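Local coordinates for protein inorganic pyrophosphatase (Anaplasma phagocytophilum, PDB 3LD3) that probably catalyses the magnesium-dependent hydrolysis of inorganic pyrophosphate to two phosphate ions and works as a hexamer of identical chains, at residues P34-V39 with V130-V135; V93-R98 with A105-R110; A125-V130 with E185-A190. All coordinates share one frame; numbering follows the deposited sequence. Where two conformers were deposited one is given.

Contact 1: residues P34-V39 with V130-V135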
loop_
_atom_site.group_PDB
_atom_site.type_symbol
_atom_site.label_atom_id
_atom_site.label_comp_id
_atom_site.label_asym_id
_atom_site.label_seq_id
_atom_site.Cartn_x
_atom_site.Cartn_y
_atom_site.Cartn_z
ATOM N N PRO A 34 -20.606 16.874 24.181
ATOM C CA PRO A 34 -20.001 17.063 22.877
ATOM C C PRO A 34 -18.510 17.421 22.893
ATOM O O PRO A 34 -17.947 17.667 21.835
ATOM C CB PRO A 34 -20.821 18.242 22.313
ATOM C CG PRO A 34 -21.057 19.075 23.512
ATOM C CD PRO A 34 -21.290 18.100 24.639
ATOM N N GLU A 35 -17.872 17.474 24.059
ATOM C CA GLU A 35 -16.455 17.854 24.167
ATOM C C GLU A 35 -15.537 16.810 23.517
ATOM O O GLU A 35 -14.552 17.152 22.881
ATOM C CB GLU A 35 -16.045 18.061 25.626
ATOM C CG GLU A 35 -16.898 19.089 26.379
ATOM C CD GLU A 35 -16.788 20.477 25.785
ATOM O OE1 GLU A 35 -15.676 20.867 25.363
ATOM O OE2 GLU A 35 -17.818 21.186 25.758
ATOM N N GLU A 36 -15.864 15.541 23.726
ATOM C CA GLU A 36 -15.247 14.416 22.994
ATOM C C GLU A 36 -16.383 13.503 22.552
ATOM O O GLU A 36 -17.320 13.258 23.315
ATOM C CB GLU A 36 -14.253 13.634 23.889
ATOM C CG GLU A 36 -13.005 14.430 24.247
ATOM C CD GLU A 36 -12.082 13.778 25.258
ATOM O OE1 GLU A 36 -12.416 12.726 25.810
ATOM O OE2 GLU A 36 -11.019 14.378 25.528
ATOM N N VAL A 37 -16.285 12.980 21.333
ATOM C CA VAL A 37 -17.356 12.180 20.777
ATOM C C VAL A 37 -16.768 10.965 20.105
ATOM O O VAL A 37 -15.592 10.983 19.709
ATOM C CB VAL A 37 -18.222 12.973 19.750
ATOM C CG1 VAL A 37 -18.941 14.183 20.440
ATOM C CG2 VAL A 37 -17.373 13.515 18.583
ATOM N N ASN A 38 -17.592 9.929 19.985
ATOM C CA ASN A 38 -17.240 8.732 19.228
ATOM C C ASN A 38 -17.602 8.903 17.757
ATOM O O ASN A 38 -18.691 9.398 17.416
ATOM C CB ASN A 38 -17.988 7.503 19.779
ATOM C CG ASN A 38 -17.670 7.200 21.204
ATOM O OD1 ASN A 38 -16.564 7.485 21.673
ATOM N ND2 ASN A 38 -18.626 6.562 21.930
ATOM N N VAL A 39 -16.701 8.455 16.882
ATOM C CA VAL A 39 -16.924 8.458 15.451
ATOM C C VAL A 39 -16.649 7.047 14.943
ATOM O O VAL A 39 -15.580 6.519 15.173
ATOM C CB VAL A 39 -16.039 9.491 14.721
ATOM C CG1 VAL A 39 -16.269 9.443 13.180
ATOM C CG2 VAL A 39 -16.339 10.924 15.282
ATOM N N VAL A 130 -10.082 16.167 15.651
ATOM C CA VAL A 130 -8.780 15.536 15.798
ATOM C C VAL A 130 -8.924 14.472 16.878
ATOM O O VAL A 130 -9.889 14.505 17.651
ATOM C CB VAL A 130 -7.665 16.536 16.133
ATOM C CG1 VAL A 130 -7.468 17.601 14.982
ATOM C CG2 VAL A 130 -7.915 17.269 17.458
ATOM N N PRO A 131 -7.997 13.508 16.944
ATOM C CA PRO A 131 -8.118 12.502 18.009
ATOM C C PRO A 131 -8.087 13.140 19.396
ATOM O O PRO A 131 -7.422 14.160 19.594
ATOM C CB PRO A 131 -6.883 11.636 17.795
ATOM C CG PRO A 131 -6.539 11.815 16.361
ATOM C CD PRO A 131 -6.833 13.240 16.088
ATOM N N ALA A 132 -8.831 12.558 20.324
ATOM C CA ALA A 132 -8.705 12.898 21.738
ATOM C C ALA A 132 -7.248 12.750 22.169
ATOM O O ALA A 132 -6.509 11.918 21.668
ATOM C CB ALA A 132 -9.606 12.007 22.580
ATOM N N THR A 133 -6.838 13.561 23.140
ATOM C CA THR A 133 -5.440 13.531 23.570
ATOM C C THR A 133 -4.982 12.151 24.106
ATOM O O THR A 133 -3.822 11.817 23.934
ATOM C CB THR A 133 -5.125 14.696 24.547
ATOM O OG1 THR A 133 -6.061 14.661 25.624
ATOM C CG2 THR A 133 -5.203 16.059 23.818
ATOM N N LYS A 134 -5.858 11.338 24.672
ATOM C CA LYS A 134 -5.457 9.996 25.131
ATOM C C LYS A 134 -5.177 9.060 23.965
ATOM O O LYS A 134 -4.526 8.024 24.113
ATOM C CB LYS A 134 -6.544 9.398 26.038
ATOM C CG LYS A 134 -7.910 9.238 25.322
ATOM C CD LYS A 134 -9.074 8.958 26.264
ATOM C CE LYS A 134 -10.394 9.041 25.477
ATOM N NZ LYS A 134 -11.202 7.811 25.683
ATOM N N VAL A 135 -5.681 9.437 22.799
ATOM C CA VAL A 135 -5.480 8.668 21.566
ATOM C C VAL A 135 -4.225 9.134 20.824
ATOM O O VAL A 135 -3.465 8.304 20.303
ATOM C CB VAL A 135 -6.742 8.761 20.646
ATOM C CG1 VAL A 135 -6.517 8.048 19.299
ATOM C CG2 VAL A 135 -7.960 8.195 21.363
HETATM O O HOH W 1 -8.304 12.273 26.121
HETATM O O HOH W 2 -8.790 15.307 24.262
#

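Contact 2: residues V93-R98 with A105-R110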
loop_
_atom_site.group_PDB
_atom_site.type_symbol
_atom_site.label_atom_id
_atom_site.label_comp_id
_atom_site.label_asym_id
_atom_site.label_seq_id
_atom_site.Cartn_x
_atom_site.Cartn_y
_atom_site.Cartn_z
ATOM N N VAL A 93 -18.511 13.476 10.435
ATOM C CA VAL A 93 -17.273 14.009 10.952
ATOM C C VAL A 93 -16.084 13.615 10.076
ATOM O O VAL A 93 -15.895 12.425 9.746
ATOM C CB VAL A 93 -17.014 13.514 12.403
ATOM C CG1 VAL A 93 -15.788 14.237 13.041
ATOM C CG2 VAL A 93 -18.264 13.720 13.275
ATOM N N LEU A 94 -15.254 14.612 9.792
ATOM C CA LEU A 94 -13.933 14.459 9.232
ATOM C C LEU A 94 -12.934 14.391 10.389
ATOM O O LEU A 94 -12.788 15.331 11.178
ATOM C CB LEU A 94 -13.586 15.654 8.339
ATOM C CG LEU A 94 -14.436 15.769 7.053
ATOM C CD1 LEU A 94 -14.610 17.272 6.625
ATOM C CD2 LEU A 94 -13.841 14.938 5.981
ATOM N N VAL A 95 -12.249 13.264 10.504
ATOM C CA VAL A 95 -11.263 13.068 11.587
ATOM C C VAL A 95 -9.843 13.099 11.010
ATOM O O VAL A 95 -9.409 12.183 10.318
ATOM C CB VAL A 95 -11.511 11.725 12.340
ATOM C CG1 VAL A 95 -10.488 11.571 13.471
ATOM C CG2 VAL A 95 -12.899 11.645 12.865
ATOM N N LEU A 96 -9.127 14.184 11.254
ATOM C CA LEU A 96 -7.750 14.306 10.842
ATOM C C LEU A 96 -6.919 13.467 11.778
ATOM O O LEU A 96 -7.106 13.551 12.980
ATOM C CB LEU A 96 -7.305 15.781 10.897
ATOM C CG LEU A 96 -5.835 16.035 10.548
ATOM C CD1 LEU A 96 -5.442 15.597 9.136
ATOM C CD2 LEU A 96 -5.570 17.546 10.810
ATOM N N ALA A 97 -6.035 12.628 11.252
ATOM C CA ALA A 97 -5.121 11.804 12.066
ATOM C C ALA A 97 -3.799 11.591 11.358
ATOM O O ALA A 97 -3.669 11.898 10.170
ATOM C CB ALA A 97 -5.757 10.442 12.429
ATOM N N ARG A 98 -2.803 11.065 12.072
ATOM C CA ARG A 98 -1.471 10.890 11.505
ATOM C C ARG A 98 -1.422 9.739 10.511
ATOM O O ARG A 98 -0.574 9.718 9.614
ATOM C CB ARG A 98 -0.413 10.704 12.600
ATOM C CG ARG A 98 -0.136 11.946 13.405
ATOM C CD ARG A 98 1.112 11.802 14.288
ATOM N NE ARG A 98 0.984 10.757 15.314
ATOM C CZ ARG A 98 1.748 9.663 15.398
ATOM N NH1 ARG A 98 2.690 9.405 14.491
ATOM N NH2 ARG A 98 1.548 8.827 16.388
ATOM N N ALA A 105 -13.810 0.863 12.379
ATOM C CA ALA A 105 -13.225 1.195 13.677
ATOM C C ALA A 105 -13.874 2.450 14.273
ATOM O O ALA A 105 -14.345 3.313 13.563
ATOM C CB ALA A 105 -11.738 1.393 13.566
ATOM N N VAL A 106 -13.864 2.519 15.584
ATOM C CA VAL A 106 -14.445 3.628 16.337
ATOM C C VAL A 106 -13.302 4.413 16.938
ATOM O O VAL A 106 -12.340 3.839 17.474
ATOM C CB VAL A 106 -15.368 3.164 17.457
ATOM C CG1 VAL A 106 -16.141 4.383 18.037
ATOM C CG2 VAL A 106 -16.322 2.075 16.967
ATOM N N ILE A 107 -13.386 5.736 16.870
ATOM C CA ILE A 107 -12.334 6.570 17.457
ATOM C C ILE A 107 -12.961 7.720 18.233
ATOM O O ILE A 107 -13.967 8.281 17.811
ATOM C CB ILE A 107 -11.331 7.062 16.377
ATOM C CG1 ILE A 107 -10.180 7.897 16.976
ATOM C CG2 ILE A 107 -12.040 7.864 15.239
ATOM C CD1 ILE A 107 -9.099 8.261 15.966
ATOM N N CYS A 108 -12.356 8.027 19.380
ATOM C CA CYS A 108 -12.739 9.120 20.258
ATOM C C CYS A 108 -12.025 10.396 19.816
ATOM O O CYS A 108 -10.785 10.457 19.728
ATOM C CB CYS A 108 -12.434 8.753 21.711
ATOM S SG CYS A 108 -12.986 10.020 22.874
ATOM N N VAL A 109 -12.815 11.427 19.518
ATOM C CA VAL A 109 -12.288 12.634 18.909
ATOM C C VAL A 109 -12.822 13.900 19.585
ATOM O O VAL A 109 -13.831 13.874 20.279
ATOM C CB VAL A 109 -12.632 12.702 17.394
ATOM C CG1 VAL A 109 -12.196 11.346 16.686
ATOM C CG2 VAL A 109 -14.158 12.941 17.179
ATOM N N ARG A 110 -12.087 14.979 19.361
ATOM C CA ARG A 110 -12.436 16.298 19.863
ATOM C C ARG A 110 -12.814 17.158 18.669
ATOM O O ARG A 110 -11.969 17.366 17.806
ATOM C CB ARG A 110 -11.216 16.988 20.462
ATOM C CG ARG A 110 -10.715 16.512 21.731
ATOM C CD ARG A 110 -9.786 17.610 22.285
ATOM N NE ARG A 110 -8.462 17.681 21.641
ATOM C CZ ARG A 110 -8.019 18.707 20.910
ATOM N NH1 ARG A 110 -8.792 19.705 20.610
ATOM N NH2 ARG A 110 -6.789 18.702 20.452
#

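Contact 3: residues A125-V130 with E185-A190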
loop_
_atom_site.group_PDB
_atom_site.type_symbol
_atom_site.label_atom_id
_atom_site.label_comp_id
_atom_site.label_asym_id
_atom_site.label_seq_id
_atom_site.Cartn_x
_atom_site.Cartn_y
_atom_site.Cartn_z
ATOM N N ALA A 125 -23.823 19.967 7.212
ATOM C CA ALA A 125 -22.566 20.420 7.787
ATOM C C ALA A 125 -21.628 19.261 8.047
ATOM O O ALA A 125 -22.074 18.158 8.334
ATOM C CB ALA A 125 -22.822 21.179 9.096
ATOM N N LYS A 126 -20.333 19.532 7.962
ATOM C CA LYS A 126 -19.297 18.528 8.218
ATOM C C LYS A 126 -18.444 18.998 9.388
ATOM O O LYS A 126 -17.777 20.002 9.298
ATOM C CB LYS A 126 -18.422 18.332 6.986
ATOM C CG LYS A 126 -19.191 17.873 5.726
ATOM C CD LYS A 126 -20.044 16.601 5.950
ATOM C CE LYS A 126 -20.802 16.280 4.635
ATOM N NZ LYS A 126 -21.880 15.309 4.786
ATOM N N VAL A 127 -18.497 18.272 10.498
ATOM C CA VAL A 127 -17.682 18.576 11.651
ATOM C C VAL A 127 -16.247 18.130 11.342
ATOM O O VAL A 127 -16.041 17.085 10.705
ATOM C CB VAL A 127 -18.227 17.843 12.896
ATOM C CG1 VAL A 127 -17.273 17.972 14.133
ATOM C CG2 VAL A 127 -19.607 18.361 13.259
ATOM N N LEU A 128 -15.280 18.945 11.736
ATOM C CA LEU A 128 -13.866 18.622 11.702
ATOM C C LEU A 128 -13.343 18.338 13.107
ATOM O O LEU A 128 -13.593 19.099 14.029
ATOM C CB LEU A 128 -13.049 19.756 11.091
ATOM C CG LEU A 128 -11.539 19.538 10.918
ATOM C CD1 LEU A 128 -11.216 18.369 9.941
ATOM C CD2 LEU A 128 -10.786 20.832 10.450
ATOM N N ALA A 129 -12.649 17.209 13.257
ATOM C CA ALA A 129 -12.165 16.771 14.570
ATOM C C ALA A 129 -10.727 16.232 14.492
ATOM O O ALA A 129 -10.227 15.871 13.410
ATOM C CB ALA A 129 -13.113 15.704 15.174
ATOM N N VAL A 130 -10.082 16.167 15.651
ATOM C CA VAL A 130 -8.780 15.536 15.798
ATOM C C VAL A 130 -8.924 14.472 16.878
ATOM O O VAL A 130 -9.889 14.505 17.651
ATOM C CB VAL A 130 -7.665 16.536 16.133
ATOM C CG1 VAL A 130 -7.468 17.601 14.982
ATOM C CG2 VAL A 130 -7.915 17.269 17.458
ATOM N N GLU A 185 -22.070 22.844 19.692
ATOM C CA GLU A 185 -23.491 23.123 19.866
ATOM C C GLU A 185 -24.322 22.377 18.812
ATOM O O GLU A 185 -25.414 21.890 19.113
ATOM C CB GLU A 185 -23.754 24.638 19.867
ATOM C CG GLU A 185 -25.195 25.026 20.127
ATOM C CD GLU A 185 -25.661 24.800 21.550
ATOM O OE1 GLU A 185 -24.825 24.554 22.460
ATOM O OE2 GLU A 185 -26.893 24.896 21.757
ATOM N N LEU A 186 -23.791 22.266 17.601
ATOM C CA LEU A 186 -24.439 21.458 16.546
ATOM C C LEU A 186 -24.618 19.995 16.994
ATOM O O LEU A 186 -25.688 19.376 16.809
ATOM C CB LEU A 186 -23.620 21.535 15.264
ATOM C CG LEU A 186 -24.116 20.794 14.011
ATOM C CD1 LEU A 186 -23.791 21.566 12.726
ATOM C CD2 LEU A 186 -23.529 19.386 13.964
ATOM N N ILE A 187 -23.549 19.441 17.545
ATOM C CA ILE A 187 -23.553 18.072 18.087
ATOM C C ILE A 187 -24.561 17.931 19.234
ATOM O O ILE A 187 -25.361 16.993 19.265
ATOM C CB ILE A 187 -22.123 17.642 18.491
ATOM C CG1 ILE A 187 -21.215 17.565 17.245
ATOM C CG2 ILE A 187 -22.142 16.298 19.250
ATOM C CD1 ILE A 187 -19.760 17.499 17.576
ATOM N N ARG A 188 -24.560 18.889 20.159
ATOM C CA ARG A 188 -25.529 18.901 21.255
ATOM C C ARG A 188 -26.959 18.787 20.719
ATOM O O ARG A 188 -27.737 17.961 21.198
ATOM C CB ARG A 188 -25.382 20.193 22.088
ATOM C CG ARG A 188 -26.669 20.666 22.728
ATOM C CD ARG A 188 -26.511 22.035 23.357
ATOM N NE ARG A 188 -27.730 22.450 24.023
ATOM C CZ ARG A 188 -28.054 22.068 25.249
ATOM N NH1 ARG A 188 -27.247 21.234 25.908
ATOM N NH2 ARG A 188 -29.187 22.488 25.798
ATOM N N SER A 189 -27.292 19.644 19.757
ATOM C CA SER A 189 -28.607 19.650 19.100
ATOM C C SER A 189 -28.971 18.308 18.489
ATOM O O SER A 189 -30.104 17.855 18.626
ATOM C CB SER A 189 -28.682 20.709 18.017
ATOM O OG SER A 189 -28.747 21.969 18.635
ATOM N N ALA A 190 -27.991 17.683 17.841
ATOM C CA ALA A 190 -28.191 16.363 17.218
ATOM C C ALA A 190 -28.351 15.237 18.247
ATOM O O ALA A 190 -29.096 14.289 18.015
ATOM C CB ALA A 190 -27.073 16.073 16.245
#

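Contact 1: residues P34-V39 with V130-V135
E36 meets A132, and approaches K134, at the end of a long, nearly straight side chain. Its CB points toward segment 130-135 but is still short of it, and lies instead over the thiol of C108. CG continues the same reach: with CG anti to the carbonyl carbon (chi1 -68°) and the chain extended beyond it (chi2 173°), the carboxylate is carried clear of its own backbone. E36 CD then comes 4.1 Å from A132 CB. OE1 is turned back toward its own CB and comes 4.2 Å from K134 CE; the opposite charges stay apart, E36 OE1 being 5.1 Å from K134 NZ. OE2 sits 4.0 Å from A132 CB and accepts a hydrogen bond from a water whose oxygen is 2.7 Å from E36 OE2. That water in turn accepts the backbone N-H of T133, its oxygen 2.8 Å from T133 N. A second water accepts the N-H of K134 and gives OE2 only a weak bond. These two donors, polarising the waters, would probably favour the negative charge on E36. This is a water-mediated link from the residue leading into strand 37-41 to the turn after strand 122-131, at the edge of the barrel and away from the predicted active-site residues. Strand 106-119 runs between the two segments, pairing with V37 and V39 on one flank and with V130 and A132 on the other. Helix 180-195 touches P34 and V37 through I187, while N38, P131 and V135 pack on W62 and F66 of a second subunit.

Contact 2: residues V93-R98 with A105-R110
V95, I107 and V109 meet through branched aliphatic chains alone, with no ring, amide or guanidinium face between them; the flat ends of R98 and R110 are engaged elsewhere, R98 with D136 and R110 with the carbonyl of I142. V95 and V109 reach toward each other tip to tip. The V109 methyl CG1 sits against both branches of V95, 3.6 Å from V95 CG1 and 3.9 Å from V95 CG2. In V109 that methyl is placed anti to the carbonyl carbon (chi1 -52°), which turns it to V95 and sends CG2 to the side of V37 and V39. I107 adds a looser touch from the same strand: its chain is fully extended, and CD1 comes 4.4 Å from V95 CG1. All three residues are buried, and the fit is purely apolar. Strands 92-95 and 106-119 are not paired with each other here. Both pair with strand 122-131, and the path the other way passes through 76-79 and 37-41, a closed ring of five strands that matches the barrel of soluble pyrophosphatases. V95 and V109 therefore meet across its interior, with V39 of strand 37-41 touching both, while L94 turns outward to I156 and F160 of helix 150-162.

Contact 3: residues A125-V130 with E185-A190
L186 comes down on A125 and V127 because its CG stands anti to the backbone N (chi1 -179°), which carries the forked end, CG with its two methyls, off the helix toward the strand. L186 CD1 lies 3.8 Å from A125 CB, and L186 CD2 lies 4.1 Å from V127 CG2. V127 also uses both methyls. With CG1 anti to the backbone N (chi1 172°), CG2 faces L186, and V127 CG1 lies 4.3 Å from I187 CD1. I187 leaves its CA at an angle to the strand, and it is the extended outer part of the chain (chi2 165°) that brings CD1 close. V127 and L186 do not meet head on; their side chains slide past each other in opposite directions, so they mesh along their flanks. On the far side of the strand, K126 points away from the helix and its NZ bridges D92 and D124, both predicted magnesium ligands, and bonds to the hydroxyl of Y77, predicted to bind the substrate. L128 goes to L153 and I156 of helix 150-162. The helix keeps its polar groups off the interface: E185, R188 and S189 lie on its exposed side, turned from the strand. Beyond the two segments, I187 also rests on P111 and A190 on V91. Between these two segments the helix rests on the strand by apolar contact alone, methyl against methyl, which probably gains from shedding water; a polar tie, K184 to E35, lies elsewhere on the helix. Strand 122-131 thus shows an apolar face to helix 180-195, while K126 on the other face stands beside the predicted metal ligands D92 and D124.

The three contacts gather around one curled sheet. Contact 2 lies nested in the loop that contact 1 closes, their centres about 7 Å apart, and they are joined directly by the backbone pairs of V37 with V109 and V130 with R110. Contact 3 follows contact 2 along the chain, crosses contact 1, and has its centre about 12 Å from contact 1 and 13 Å from contact 2. It shares V130 and strand 122-131 with contact 1, and that strand pairs with both strands of contact 2. Contact 2 contributes to the barrel's interior, contact 1 joins two of its strand ends near a second subunit, and contact 3 sets helix 180-195 against strand 122-131, close to the predicted magnesium-binding residues.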